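Local coordinates for mobilization protein A (PDB 2NS6), which cleaves one strand of plasmid DNA at the origin of transfer, as the metal-dependent relaxase of the relaxosome that starts conjugative transfer, at residues Y3-K8 with V74-P79; M35-H40 with I110-G115; S43-E48 with A101-Y106; K88-E93 with D174-A179; Y106-H111 with P118-M123. One frame throughout, in Å; residues are numbered along the deposited sequence.

Contact 1. Residues Y3-K8 with V74-P79; sequences YHLTAK and VEFALP
Tyr3 and Pro79 close one end of this antiparallel pair: CG of the proline lies over one face of the phenol ring, 3.7 Å from the centroid of the Tyr3 ring, a CH-pi contact in which the two side chains cross at about a right angle. Beyond them the strands are stitched by three backbone bonds, Ala77 N to His4 O, Thr6 N to Glu75 O (2.9 Å) and Glu75 N to Thr6 O, the last the straightest at 173°. Leu5, Val74 and Phe76 make the tight apolar side. With its CG anti to the backbone N (chi1 176°), Leu5 reaches Val74 CG1 through CG at 3.9 Å, while Leu5 CD1 sits 3.9 Å from CB of Phe76, whose ring leads away from the pair toward Trp172 and Phe94 on the two covering helices. The other face is looser. There Thr6 and Glu75 run alongside each other in the same direction, with OG1 of Thr6 only brushing CB of Glu75 at 3.8 Å, and His4 beside them is exposed. The extended Glu75 chain heads off to His119 and His121, bringing its side chain to about 5 Å from a bound manganese ion (nearest atoms). Such a pair, apolar on the helix-covered face and polar on the metal face, forms the border of the five-stranded antiparallel relaxase sheet, with 5-10 as outermost strand.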
# COMPACT_ATOMS: atom_id res chain seq x y z
N TYR A 3 17.00 -7.84 3.78
CA TYR A 3 15.68 -7.60 4.34
C TYR A 3 14.69 -8.08 3.29
O TYR A 3 14.28 -7.32 2.41
CB TYR A 3 15.49 -6.12 4.67
CG TYR A 3 16.53 -5.62 5.65
CD1 TYR A 3 17.63 -4.88 5.21
CD2 TYR A 3 16.47 -5.99 7.00
CE1 TYR A 3 18.65 -4.53 6.09
CE2 TYR A 3 17.49 -5.64 7.88
CZ TYR A 3 18.58 -4.92 7.42
OH TYR A 3 19.61 -4.60 8.27
N HIS A 4 14.33 -9.35 3.40
CA HIS A 4 13.44 -10.00 2.46
C HIS A 4 12.13 -9.25 2.20
O HIS A 4 11.57 -8.63 3.09
CB HIS A 4 13.15 -11.43 2.93
CG HIS A 4 12.53 -12.30 1.89
ND1 HIS A 4 12.94 -12.28 0.57
CD2 HIS A 4 11.56 -13.23 1.96
CE1 HIS A 4 12.24 -13.16 -0.12
NE2 HIS A 4 11.39 -13.75 0.70
N LEU A 5 11.67 -9.33 0.96
CA LEU A 5 10.43 -8.69 0.53
C LEU A 5 9.65 -9.63 -0.37
O LEU A 5 10.23 -10.27 -1.25
CB LEU A 5 10.75 -7.39 -0.21
CG LEU A 5 9.61 -6.58 -0.82
CD1 LEU A 5 10.02 -5.11 -0.92
CD2 LEU A 5 9.25 -7.12 -2.20
N THR A 6 8.35 -9.74 -0.14
CA THR A 6 7.50 -10.61 -0.96
C THR A 6 6.32 -9.79 -1.44
O THR A 6 6.16 -8.64 -1.04
CB THR A 6 6.96 -11.81 -0.15
OG1 THR A 6 6.20 -11.33 0.96
CG2 THR A 6 8.11 -12.68 0.37
N ALA A 7 5.49 -10.37 -2.30
CA ALA A 7 4.34 -9.65 -2.82
C ALA A 7 3.29 -10.58 -3.41
O ALA A 7 3.63 -11.66 -3.88
CB ALA A 7 4.79 -8.65 -3.87
N LYS A 8 2.03 -10.16 -3.37
CA LYS A 8 0.93 -10.94 -3.92
C LYS A 8 -0.28 -10.03 -4.17
O LYS A 8 -0.41 -8.98 -3.54
CB LYS A 8 0.54 -12.06 -2.96
CG LYS A 8 0.24 -11.61 -1.55
CD LYS A 8 -0.42 -12.71 -0.74
CE LYS A 8 0.43 -13.96 -0.71
NZ LYS A 8 1.81 -13.66 -0.23
N VAL A 74 2.32 -5.88 -0.44
CA VAL A 74 3.77 -6.05 -0.38
C VAL A 74 4.17 -6.16 1.09
O VAL A 74 3.63 -5.45 1.94
CB VAL A 74 4.50 -4.86 -1.02
CG1 VAL A 74 6.00 -5.11 -1.01
CG2 VAL A 74 4.02 -4.65 -2.45
N GLU A 75 5.12 -7.05 1.39
CA GLU A 75 5.60 -7.24 2.76
C GLU A 75 7.12 -7.23 2.80
O GLU A 75 7.77 -7.94 2.03
CB GLU A 75 5.09 -8.55 3.35
CG GLU A 75 5.27 -8.61 4.87
CD GLU A 75 4.72 -9.89 5.49
OE1 GLU A 75 3.65 -10.35 5.05
OE2 GLU A 75 5.35 -10.40 6.44
N PHE A 76 7.68 -6.44 3.70
CA PHE A 76 9.13 -6.37 3.82
C PHE A 76 9.60 -6.18 5.26
O PHE A 76 8.98 -5.46 6.03
CB PHE A 76 9.68 -5.25 2.93
CG PHE A 76 8.92 -3.95 3.01
CD1 PHE A 76 7.69 -3.80 2.37
CD2 PHE A 76 9.42 -2.88 3.74
CE1 PHE A 76 6.98 -2.61 2.46
CE2 PHE A 76 8.72 -1.68 3.83
CZ PHE A 76 7.49 -1.55 3.19
N ALA A 77 10.69 -6.85 5.61
CA ALA A 77 11.25 -6.75 6.95
C ALA A 77 11.95 -5.41 7.11
O ALA A 77 12.49 -4.87 6.14
CB ALA A 77 12.24 -7.91 7.20
N LEU A 78 11.95 -4.89 8.33
CA LEU A 78 12.59 -3.60 8.64
C LEU A 78 13.87 -3.82 9.47
O LEU A 78 13.92 -4.71 10.32
CB LEU A 78 11.62 -2.71 9.42
CG LEU A 78 10.38 -2.20 8.68
CD1 LEU A 78 9.41 -1.58 9.67
CD2 LEU A 78 10.79 -1.18 7.62
N PRO A 79 14.93 -3.03 9.23
CA PRO A 79 16.17 -3.19 9.99
C PRO A 79 15.92 -2.96 11.48
O PRO A 79 15.38 -1.92 11.87
CB PRO A 79 17.08 -2.12 9.39
CG PRO A 79 16.59 -2.00 7.98
CD PRO A 79 15.09 -2.02 8.16

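Contact 2. Residues M35-H40 with I110-G115; sequences MDEVLH and IHAGGG. With MN (manganese (II) ion), chain B.
Glu37 lays its CG over one face of the His111 imidazole, 4.1 Å from the ring centroid and offset toward the rim, with the two side chains crossing at about a right angle. CG is swung to the far side from the amide nitrogen (chi1 175°), and a bend at chi2 (66°) then carries the carboxylate past the ring to the backbone of Ala112; there OE2 lies beside Ala112 O, two acceptors with no hydrogen bond between them. OE1 comes within 3.4 Å of His111 CB and takes a hydrogen bond of 2.6 Å from a water, which also binds the manganese ion 2.4 Å away; Glu37 is therefore a second-shell residue that holds a first-shell water. His111 itself binds the metal through ND1 and gives its NE2 to Ile25 O, so both ring nitrogens are engaged and the rotation of the ring is fixed. Val38 adds CG2 near the NE2 side of the same ring. Between the two backbones Ala112 N bonds to Glu37 O, Leu39 N to Ile110 O and Ile110 N to His40 O (2.7 Å). On the other side the Leu39 methyl CD1 presses on Ala112 CB at 3.5 Å, and CB of His40 meets Ile110 CD1 at 3.9 Å, while NE2 of His40 is hydrogen-bonded to Glu42. The register slips by one residue between Val38 and His40, a beta bulge. A type I turn from Met35 to Val38, leading into this bulged outer strand, thus brings an acidic residue up to the three-histidine manganese site that His111 shares with His119 and His121.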
# COMPACT_ATOMS: atom_id res chain seq x y z
N MET A 35 -4.30 -3.32 19.33
CA MET A 35 -3.42 -2.53 18.47
C MET A 35 -1.95 -2.54 18.84
O MET A 35 -1.13 -1.94 18.15
CB MET A 35 -3.89 -1.07 18.44
CG MET A 35 -5.35 -0.89 18.10
SD MET A 35 -5.75 0.86 17.95
CE MET A 35 -5.33 1.13 16.25
N ASP A 36 -1.60 -3.22 19.93
CA ASP A 36 -0.21 -3.25 20.35
C ASP A 36 0.76 -3.74 19.28
O ASP A 36 1.93 -3.35 19.27
CB ASP A 36 -0.07 -4.06 21.63
CG ASP A 36 -0.25 -3.19 22.87
OD1 ASP A 36 -0.99 -2.19 22.76
OD2 ASP A 36 0.33 -3.50 23.93
N GLU A 37 0.27 -4.56 18.36
CA GLU A 37 1.11 -5.06 17.28
C GLU A 37 1.43 -3.95 16.25
O GLU A 37 2.43 -4.05 15.53
CB GLU A 37 0.43 -6.25 16.62
CG GLU A 37 1.16 -6.79 15.40
CD GLU A 37 2.50 -7.40 15.73
OE1 GLU A 37 3.23 -7.79 14.79
OE2 GLU A 37 2.83 -7.49 16.93
N VAL A 38 0.60 -2.91 16.19
CA VAL A 38 0.80 -1.82 15.23
C VAL A 38 1.58 -0.63 15.80
O VAL A 38 1.14 0.03 16.73
CB VAL A 38 -0.53 -1.27 14.68
CG1 VAL A 38 -0.25 -0.23 13.58
CG2 VAL A 38 -1.36 -2.40 14.12
N LEU A 39 2.74 -0.37 15.20
CA LEU A 39 3.63 0.71 15.62
C LEU A 39 3.43 1.98 14.80
O LEU A 39 3.78 3.08 15.25
CB LEU A 39 5.08 0.25 15.47
CG LEU A 39 5.83 -0.42 16.65
CD1 LEU A 39 4.92 -1.30 17.48
CD2 LEU A 39 6.99 -1.22 16.08
N HIS A 40 2.88 1.83 13.60
CA HIS A 40 2.64 2.96 12.71
C HIS A 40 1.73 2.58 11.56
O HIS A 40 1.75 1.45 11.08
CB HIS A 40 3.96 3.44 12.11
CG HIS A 40 3.81 4.55 11.12
ND1 HIS A 40 3.33 5.80 11.47
CD2 HIS A 40 4.08 4.61 9.80
CE1 HIS A 40 3.32 6.58 10.40
NE2 HIS A 40 3.77 5.88 9.37
N ILE A 110 3.16 -0.61 10.02
CA ILE A 110 4.41 -1.19 10.52
C ILE A 110 4.02 -2.06 11.71
O ILE A 110 3.27 -1.62 12.58
CB ILE A 110 5.42 -0.10 10.99
CG1 ILE A 110 6.03 0.61 9.77
CG2 ILE A 110 6.51 -0.74 11.86
CD1 ILE A 110 6.91 1.82 10.12
N HIS A 111 4.52 -3.29 11.75
CA HIS A 111 4.22 -4.22 12.84
C HIS A 111 5.42 -4.58 13.71
O HIS A 111 6.56 -4.62 13.23
CB HIS A 111 3.61 -5.51 12.28
CG HIS A 111 2.18 -5.37 11.86
ND1 HIS A 111 1.48 -6.40 11.27
CD2 HIS A 111 1.31 -4.33 11.96
CE1 HIS A 111 0.24 -6.00 11.03
NE2 HIS A 111 0.11 -4.75 11.44
N ALA A 112 5.16 -4.87 14.98
CA ALA A 112 6.22 -5.26 15.90
C ALA A 112 6.28 -6.78 16.01
O ALA A 112 5.89 -7.34 17.03
CB ALA A 112 5.96 -4.66 17.28
N GLY A 113 6.75 -7.44 14.96
CA GLY A 113 6.84 -8.89 15.00
C GLY A 113 7.65 -9.31 16.21
O GLY A 113 8.88 -9.39 16.15
N GLY A 114 6.96 -9.58 17.31
CA GLY A 114 7.63 -9.95 18.54
C GLY A 114 8.35 -8.72 19.04
O GLY A 114 7.87 -8.00 19.92
N GLY A 115 9.52 -8.47 18.46
CA GLY A 115 10.32 -7.32 18.83
C GLY A 115 11.65 -7.47 18.12
O GLY A 115 12.45 -6.54 18.07
MN MN B . 2.34 -8.46 10.49
O HOH W 1 2.56 -9.25 12.72

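Contact 3. Residues S43-E48 with A101-Y106; sequences SGHMPE and AERLPY. With MN (manganese (II) ion), chain C.
His45 and Tyr106 give up most surface here, with Pro105 next. The His45 ring is held on several sides: CA of Arg103 stands over the centre of one face, 3.7 Å from the centroid, and ND1 donates a hydrogen bond of 2.9 Å to Leu104 O, the acceptor lying in the imidazole plane while the donor stands well above the plane of that carbonyl. NE2 is left for a manganese ion at 2.4 Å, which also carries a water and is bound by Gln96. A backbone turned to positive phi at His45 (56°) points the ring toward 103-106. Tyr106, its CG in the crowded position between backbone N and carbonyl carbon (chi1 75°), folds its ring over the backbone of Ser43 and Gly44, with Gly44 N above the ring centre. The edge of the Tyr106 ring is directed at the face of His45 in an offset edge-to-face pair, planes 74° apart. Gly44 N bonds to Tyr106 O at 3.1 Å; the return bond is weak. Pro105 packs against the backbone of His45 and against Met46, CG 3.3 Å from His45 O and CB 3.9 Å from Met46 SD. The contact ties the end of strand 38-44 to the loop that enters strand 106-113. Tyr56 of helix 53-63 packs against Met46, Pro47 and Pro105, whereas Thr99 of helix 84-99 touches His45 and Tyr106, and the Tyr106 hydroxyl bonds to Glu42.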
# COMPACT_ATOMS: atom_id res chain seq x y z
N SER A 43 -1.72 6.19 5.05
CA SER A 43 -2.22 5.95 3.70
C SER A 43 -1.90 7.22 2.94
O SER A 43 -1.51 8.22 3.54
CB SER A 43 -3.74 5.70 3.70
OG SER A 43 -4.07 4.53 4.43
N GLY A 44 -2.04 7.19 1.62
CA GLY A 44 -1.76 8.38 0.83
C GLY A 44 -2.45 8.31 -0.52
O GLY A 44 -3.04 7.28 -0.86
N HIS A 45 -2.39 9.40 -1.28
CA HIS A 45 -2.98 9.44 -2.61
C HIS A 45 -4.47 9.10 -2.69
O HIS A 45 -4.94 8.70 -3.75
CB HIS A 45 -2.22 8.50 -3.54
CG HIS A 45 -0.74 8.74 -3.55
ND1 HIS A 45 0.17 7.71 -3.63
CD2 HIS A 45 -0.02 9.88 -3.46
CE1 HIS A 45 1.40 8.21 -3.58
NE2 HIS A 45 1.31 9.52 -3.48
N MET A 46 -5.20 9.27 -1.59
CA MET A 46 -6.63 8.97 -1.58
C MET A 46 -7.46 10.04 -2.29
O MET A 46 -7.26 11.24 -2.08
CB MET A 46 -7.13 8.82 -0.14
CG MET A 46 -6.65 7.59 0.58
SD MET A 46 -7.16 6.06 -0.25
CE MET A 46 -6.16 4.86 0.63
N PRO A 47 -8.41 9.61 -3.14
CA PRO A 47 -9.27 10.55 -3.87
C PRO A 47 -10.21 11.27 -2.92
O PRO A 47 -10.49 10.80 -1.81
CB PRO A 47 -10.00 9.65 -4.87
CG PRO A 47 -10.06 8.33 -4.17
CD PRO A 47 -8.68 8.22 -3.55
N GLU A 48 -10.69 12.43 -3.35
CA GLU A 48 -11.57 13.26 -2.54
C GLU A 48 -12.77 12.57 -1.89
O GLU A 48 -13.13 12.91 -0.77
CB GLU A 48 -12.02 14.47 -3.36
CG GLU A 48 -13.03 15.40 -2.67
CD GLU A 48 -12.55 15.91 -1.32
OE1 GLU A 48 -11.44 16.49 -1.23
OE2 GLU A 48 -13.30 15.74 -0.33
N ALA A 101 4.88 8.20 -8.31
CA ALA A 101 4.85 8.66 -9.68
C ALA A 101 3.41 8.80 -10.18
O ALA A 101 2.99 9.87 -10.61
CB ALA A 101 5.60 7.69 -10.57
N GLU A 102 2.65 7.71 -10.08
CA GLU A 102 1.27 7.67 -10.55
C GLU A 102 0.21 7.89 -9.47
O GLU A 102 -0.98 7.68 -9.72
CB GLU A 102 1.01 6.33 -11.23
CG GLU A 102 1.97 6.02 -12.36
CD GLU A 102 1.59 4.78 -13.13
OE1 GLU A 102 1.84 3.66 -12.64
OE2 GLU A 102 1.02 4.92 -14.22
N ARG A 103 0.64 8.33 -8.29
CA ARG A 103 -0.25 8.56 -7.16
C ARG A 103 -1.27 7.45 -6.96
O ARG A 103 -2.48 7.67 -7.02
CB ARG A 103 -0.95 9.90 -7.28
CG ARG A 103 0.01 11.04 -7.07
CD ARG A 103 -0.71 12.34 -6.95
NE ARG A 103 0.21 13.42 -6.61
CZ ARG A 103 0.11 14.65 -7.11
NH1 ARG A 103 -0.87 14.93 -7.96
NH2 ARG A 103 0.99 15.58 -6.75
N LEU A 104 -0.75 6.25 -6.72
CA LEU A 104 -1.56 5.08 -6.48
C LEU A 104 -1.99 5.10 -5.01
O LEU A 104 -1.15 5.21 -4.11
CB LEU A 104 -0.75 3.81 -6.75
CG LEU A 104 -0.06 3.71 -8.12
CD1 LEU A 104 0.82 2.48 -8.18
CD2 LEU A 104 -1.10 3.67 -9.22
N PRO A 105 -3.30 5.03 -4.74
CA PRO A 105 -3.72 5.05 -3.34
C PRO A 105 -3.08 3.86 -2.64
O PRO A 105 -2.89 2.81 -3.24
CB PRO A 105 -5.24 4.92 -3.43
CG PRO A 105 -5.56 5.60 -4.76
CD PRO A 105 -4.47 5.06 -5.65
N TYR A 106 -2.74 4.03 -1.36
CA TYR A 106 -2.12 2.95 -0.61
C TYR A 106 -2.36 3.14 0.86
O TYR A 106 -2.73 4.22 1.30
CB TYR A 106 -0.60 2.92 -0.86
CG TYR A 106 0.16 4.01 -0.13
CD1 TYR A 106 0.56 3.86 1.20
CD2 TYR A 106 0.45 5.22 -0.76
CE1 TYR A 106 1.22 4.89 1.89
CE2 TYR A 106 1.10 6.25 -0.09
CZ TYR A 106 1.48 6.08 1.23
OH TYR A 106 2.10 7.12 1.89
MN MN C . 2.88 11.31 -3.34
O HOH W 2 3.99 11.50 -5.57

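Contact 4. Residues K88-E93 with D174-A179; sequences KALASE and DHANRA
An antiparallel helix pair, 84-99 with 164-181, packs here. The axes of the two short segments approach to 10.2 Å at 152°, a spacing bridged by Leu90 and by the long side chains of Glu93 and Arg178. Leu90 is a knob set into the hole made by His175, Ala176, Arg178 and Ala179: CD1 rests 3.6 Å from His175 O and 4.1 Å from Ala179 CB, while CD2 faces Ala176. One turn along, Glu93 stretches out, CG pointing away from its own amide nitrogen (chi1 -173°) and the chain extended, to bring OE1 to both His175 and Arg178. His175 ND1 gives OE1 a hydrogen bond of 2.8 Å; the oxygen lies near the imidazole plane, but the bond reaches it from above the carboxylate plane. Arg178, bent at chi2 and chi3, comes from the opposite direction to form a salt bridge from NH1 to OE1, modelled doubtfully short. Here the carboxylate sits over a guanidinium face, the two planes 75° apart. The His175 N-H and the nearby positive charge of Arg178 would probably favour the ionised carboxylate. Phe94 and His97 pack on the His175 ring, and a further manganese ion lies about 3 Å from that side chain (nearest atoms). Knobs-into-holes packing, with a His-carboxylate bond and a salt bridge at one side, thus joins the two helices over the sheet face that carries Leu5 and Phe76.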
# COMPACT_ATOMS: atom_id res chain seq x y z
N LYS A 88 9.86 4.52 10.49
CA LYS A 88 8.70 5.22 9.92
C LYS A 88 9.09 5.99 8.66
O LYS A 88 8.40 5.90 7.65
CB LYS A 88 8.10 6.20 10.93
CG LYS A 88 7.44 5.56 12.14
CD LYS A 88 6.94 6.63 13.09
CE LYS A 88 6.27 6.01 14.29
NZ LYS A 88 5.63 7.03 15.16
N ALA A 89 10.18 6.74 8.72
CA ALA A 89 10.61 7.50 7.56
C ALA A 89 10.95 6.58 6.40
O ALA A 89 10.56 6.83 5.26
CB ALA A 89 11.82 8.38 7.91
N LEU A 90 11.67 5.50 6.69
CA LEU A 90 12.07 4.54 5.65
C LEU A 90 10.88 3.89 4.94
O LEU A 90 10.84 3.83 3.71
CB LEU A 90 12.96 3.45 6.25
CG LEU A 90 13.33 2.27 5.35
CD1 LEU A 90 14.07 2.77 4.11
CD2 LEU A 90 14.19 1.28 6.11
N ALA A 91 9.91 3.40 5.72
CA ALA A 91 8.72 2.76 5.17
C ALA A 91 7.92 3.72 4.29
O ALA A 91 7.51 3.38 3.18
CB ALA A 91 7.83 2.23 6.30
N SER A 92 7.70 4.94 4.81
CA SER A 92 6.97 5.96 4.07
C SER A 92 7.72 6.24 2.78
O SER A 92 7.13 6.30 1.70
CB SER A 92 6.90 7.26 4.87
OG SER A 92 6.36 7.05 6.16
N GLU A 93 9.02 6.42 2.92
CA GLU A 93 9.88 6.71 1.79
C GLU A 93 9.74 5.63 0.72
O GLU A 93 9.59 5.94 -0.46
CB GLU A 93 11.34 6.80 2.25
CG GLU A 93 12.32 7.26 1.17
CD GLU A 93 13.77 7.00 1.57
OE1 GLU A 93 14.13 5.82 1.75
OE2 GLU A 93 14.53 7.97 1.70
N ASP A 174 18.36 -0.83 -1.67
CA ASP A 174 18.99 0.48 -1.83
C ASP A 174 18.43 1.46 -0.80
O ASP A 174 19.16 2.32 -0.29
CB ASP A 174 18.72 0.98 -3.26
CG ASP A 174 19.18 2.42 -3.50
OD1 ASP A 174 20.38 2.73 -3.31
OD2 ASP A 174 18.33 3.25 -3.90
N HIS A 175 17.15 1.31 -0.48
CA HIS A 175 16.50 2.18 0.50
C HIS A 175 16.92 1.84 1.92
O HIS A 175 17.36 2.71 2.67
CB HIS A 175 14.97 2.09 0.34
CG HIS A 175 14.42 2.96 -0.74
ND1 HIS A 175 13.93 4.23 -0.49
CD2 HIS A 175 14.36 2.79 -2.08
CE1 HIS A 175 13.59 4.80 -1.64
NE2 HIS A 175 13.83 3.94 -2.61
N ALA A 176 16.78 0.58 2.31
CA ALA A 176 17.17 0.16 3.65
C ALA A 176 18.66 0.47 3.88
O ALA A 176 19.02 1.07 4.88
CB ALA A 176 16.90 -1.33 3.84
N ASN A 177 19.51 0.06 2.94
CA ASN A 177 20.94 0.31 3.05
C ASN A 177 21.24 1.79 3.26
O ASN A 177 21.94 2.17 4.20
CB ASN A 177 21.66 -0.20 1.81
CG ASN A 177 21.65 -1.72 1.71
OD1 ASN A 177 21.84 -2.29 0.63
ND2 ASN A 177 21.42 -2.38 2.84
N ARG A 178 20.70 2.63 2.38
CA ARG A 178 20.91 4.06 2.48
C ARG A 178 20.53 4.56 3.88
O ARG A 178 21.29 5.29 4.51
CB ARG A 178 20.07 4.79 1.43
CG ARG A 178 20.28 6.30 1.40
CD ARG A 178 18.99 7.06 1.11
NE ARG A 178 17.99 6.85 2.16
CZ ARG A 178 17.09 5.88 2.17
NH1 ARG A 178 16.23 5.77 3.17
NH2 ARG A 178 17.03 5.02 1.16
N ALA A 179 19.36 4.16 4.36
CA ALA A 179 18.87 4.58 5.67
C ALA A 179 19.80 4.14 6.80
O ALA A 179 19.97 4.84 7.80
CB ALA A 179 17.48 4.02 5.92

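Contact 5. Residues Y106-H111 with P118-M123; sequences YTLAIH and PHCHLM. With MN (manganese (II) ion), chain B.
The metal site of this relaxase is built on a beta hairpin whose paired strands bring together His111, His119 and His121. Six backbone bonds run between 106-111 and 118-123, of which His111 N to His119 O (2.7 Å, 179°) is the straightest. The three side chains share one face with Thr107, Ala109 and Met123. His111 binds the manganese by ND1 at 2.4 Å, whereas His119 and His121 use NE2, at 2.3 and 2.4 Å; a water is the fourth ligand. His119 has its CG between backbone N and carbonyl carbon (chi1 54°), which folds the ring back across the strand gap so that CB of His111 lies over its face, 3.7 Å from the centroid, while Asn117 O fixes its ND1. The His121 ring meets His111 obliquely, planes 56° apart, with its CD2 3.3 Å from His111 ND1. On the other face Leu122 CD2 presses on Tyr106 CD1 at 3.6 Å and on Leu108 CB, with Cys120 SG beside Leu108 CD1. The sequence His119-Cys120-His121 fits the His-hydrophobe-His pattern of HUH nucleases. Three neutral nitrogen donors would leave most of the charge of the ion to act on its other ligands. With the side chain of Tyr24, the tyrosine assigned the covalent DNA link, about 6 Å from that of His111 (nearest atoms), the metal probably polarises the scissile phosphate for attack.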
# COMPACT_ATOMS: atom_id res chain seq x y z
N TYR A 106 -2.74 4.03 -1.36
CA TYR A 106 -2.12 2.95 -0.61
C TYR A 106 -2.36 3.14 0.86
O TYR A 106 -2.73 4.22 1.30
CB TYR A 106 -0.60 2.92 -0.86
CG TYR A 106 0.16 4.01 -0.13
CD1 TYR A 106 0.56 3.86 1.20
CD2 TYR A 106 0.45 5.22 -0.76
CE1 TYR A 106 1.22 4.89 1.89
CE2 TYR A 106 1.10 6.25 -0.09
CZ TYR A 106 1.48 6.08 1.23
OH TYR A 106 2.10 7.12 1.89
N THR A 107 -2.15 2.05 1.60
CA THR A 107 -2.27 2.04 3.05
C THR A 107 -1.14 1.13 3.51
O THR A 107 -0.94 0.04 2.95
CB THR A 107 -3.63 1.46 3.53
OG1 THR A 107 -4.69 2.34 3.15
CG2 THR A 107 -3.63 1.30 5.04
N LEU A 108 -0.38 1.58 4.50
CA LEU A 108 0.71 0.77 5.01
C LEU A 108 0.68 0.77 6.52
O LEU A 108 0.17 1.70 7.15
CB LEU A 108 2.06 1.31 4.52
CG LEU A 108 2.62 2.60 5.11
CD1 LEU A 108 3.39 2.30 6.39
CD2 LEU A 108 3.55 3.27 4.10
N ALA A 109 1.23 -0.27 7.11
CA ALA A 109 1.26 -0.36 8.55
C ALA A 109 2.58 -1.03 8.91
O ALA A 109 3.07 -1.90 8.18
CB ALA A 109 0.07 -1.19 9.04
N ILE A 110 3.16 -0.61 10.02
CA ILE A 110 4.41 -1.19 10.52
C ILE A 110 4.02 -2.06 11.71
O ILE A 110 3.27 -1.62 12.58
CB ILE A 110 5.42 -0.10 10.99
CG1 ILE A 110 6.03 0.61 9.77
CG2 ILE A 110 6.51 -0.74 11.86
CD1 ILE A 110 6.91 1.82 10.12
N HIS A 111 4.52 -3.29 11.75
CA HIS A 111 4.22 -4.22 12.84
C HIS A 111 5.42 -4.58 13.71
O HIS A 111 6.56 -4.62 13.23
CB HIS A 111 3.61 -5.51 12.28
CG HIS A 111 2.18 -5.37 11.86
ND1 HIS A 111 1.48 -6.40 11.27
CD2 HIS A 111 1.31 -4.33 11.96
CE1 HIS A 111 0.24 -6.00 11.03
NE2 HIS A 111 0.11 -4.75 11.44
N PRO A 118 10.60 -6.57 13.20
CA PRO A 118 9.71 -5.49 12.77
C PRO A 118 9.51 -5.61 11.27
O PRO A 118 10.46 -5.84 10.53
CB PRO A 118 10.49 -4.23 13.13
CG PRO A 118 11.31 -4.66 14.30
CD PRO A 118 11.79 -6.02 13.87
N HIS A 119 8.27 -5.47 10.81
CA HIS A 119 7.98 -5.58 9.38
C HIS A 119 6.88 -4.62 8.94
O HIS A 119 6.14 -4.07 9.76
CB HIS A 119 7.61 -7.02 9.00
CG HIS A 119 6.49 -7.59 9.82
ND1 HIS A 119 6.66 -7.99 11.13
CD2 HIS A 119 5.19 -7.80 9.53
CE1 HIS A 119 5.51 -8.42 11.61
NE2 HIS A 119 4.60 -8.32 10.65
N CYS A 120 6.77 -4.43 7.63
CA CYS A 120 5.78 -3.52 7.07
C CYS A 120 4.83 -4.16 6.06
O CYS A 120 5.26 -4.87 5.16
CB CYS A 120 6.50 -2.34 6.40
SG CYS A 120 5.40 -1.13 5.64
N HIS A 121 3.53 -3.92 6.23
CA HIS A 121 2.53 -4.45 5.30
C HIS A 121 2.10 -3.25 4.47
O HIS A 121 1.78 -2.20 5.03
CB HIS A 121 1.33 -5.03 6.04
CG HIS A 121 1.61 -6.31 6.76
ND1 HIS A 121 1.46 -7.55 6.18
CD2 HIS A 121 2.05 -6.55 8.03
CE1 HIS A 121 1.78 -8.49 7.05
NE2 HIS A 121 2.15 -7.91 8.18
N LEU A 122 2.09 -3.38 3.15
CA LEU A 122 1.71 -2.26 2.31
C LEU A 122 0.79 -2.71 1.18
O LEU A 122 1.16 -3.55 0.37
CB LEU A 122 2.98 -1.59 1.76
CG LEU A 122 2.99 -0.38 0.81
CD1 LEU A 122 3.17 -0.88 -0.59
CD2 LEU A 122 1.76 0.49 0.96
N MET A 123 -0.42 -2.17 1.16
CA MET A 123 -1.34 -2.52 0.09
C MET A 123 -1.46 -1.35 -0.86
O MET A 123 -1.67 -0.21 -0.45
CB MET A 123 -2.71 -2.96 0.66
CG MET A 123 -3.22 -2.19 1.84
SD MET A 123 -4.53 -3.09 2.79
CE MET A 123 -5.94 -3.05 1.63
MN MN B . 2.34 -8.46 10.49
O HOH W 1 2.56 -9.25 12.72

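In the fold
Contacts 1, 2 and 5 run across one antiparallel sheet, with contact 5 at its middle, while contacts 1 and 2 each join an outermost strand to its neighbour; contact 3 finishes the far end of strand 38-44. Contacts 4 and 5 are buried, whereas 1, 2 and 3 are partly open. Contacts 2 and 5 share Ile110, His111, one manganese ion and its water; contacts 3 and 5 share Tyr106. Backbone ladders dominate 1, 2 and 5. Contact 4, without backbone hydrogen bonds between its helices, relies on a knob into a hole and a charged cluster, and packs on contact 1 through Tyr3 and Pro79. Manganese lies at contacts 2, 3 and 5, and another ion close to His175 in contact 4.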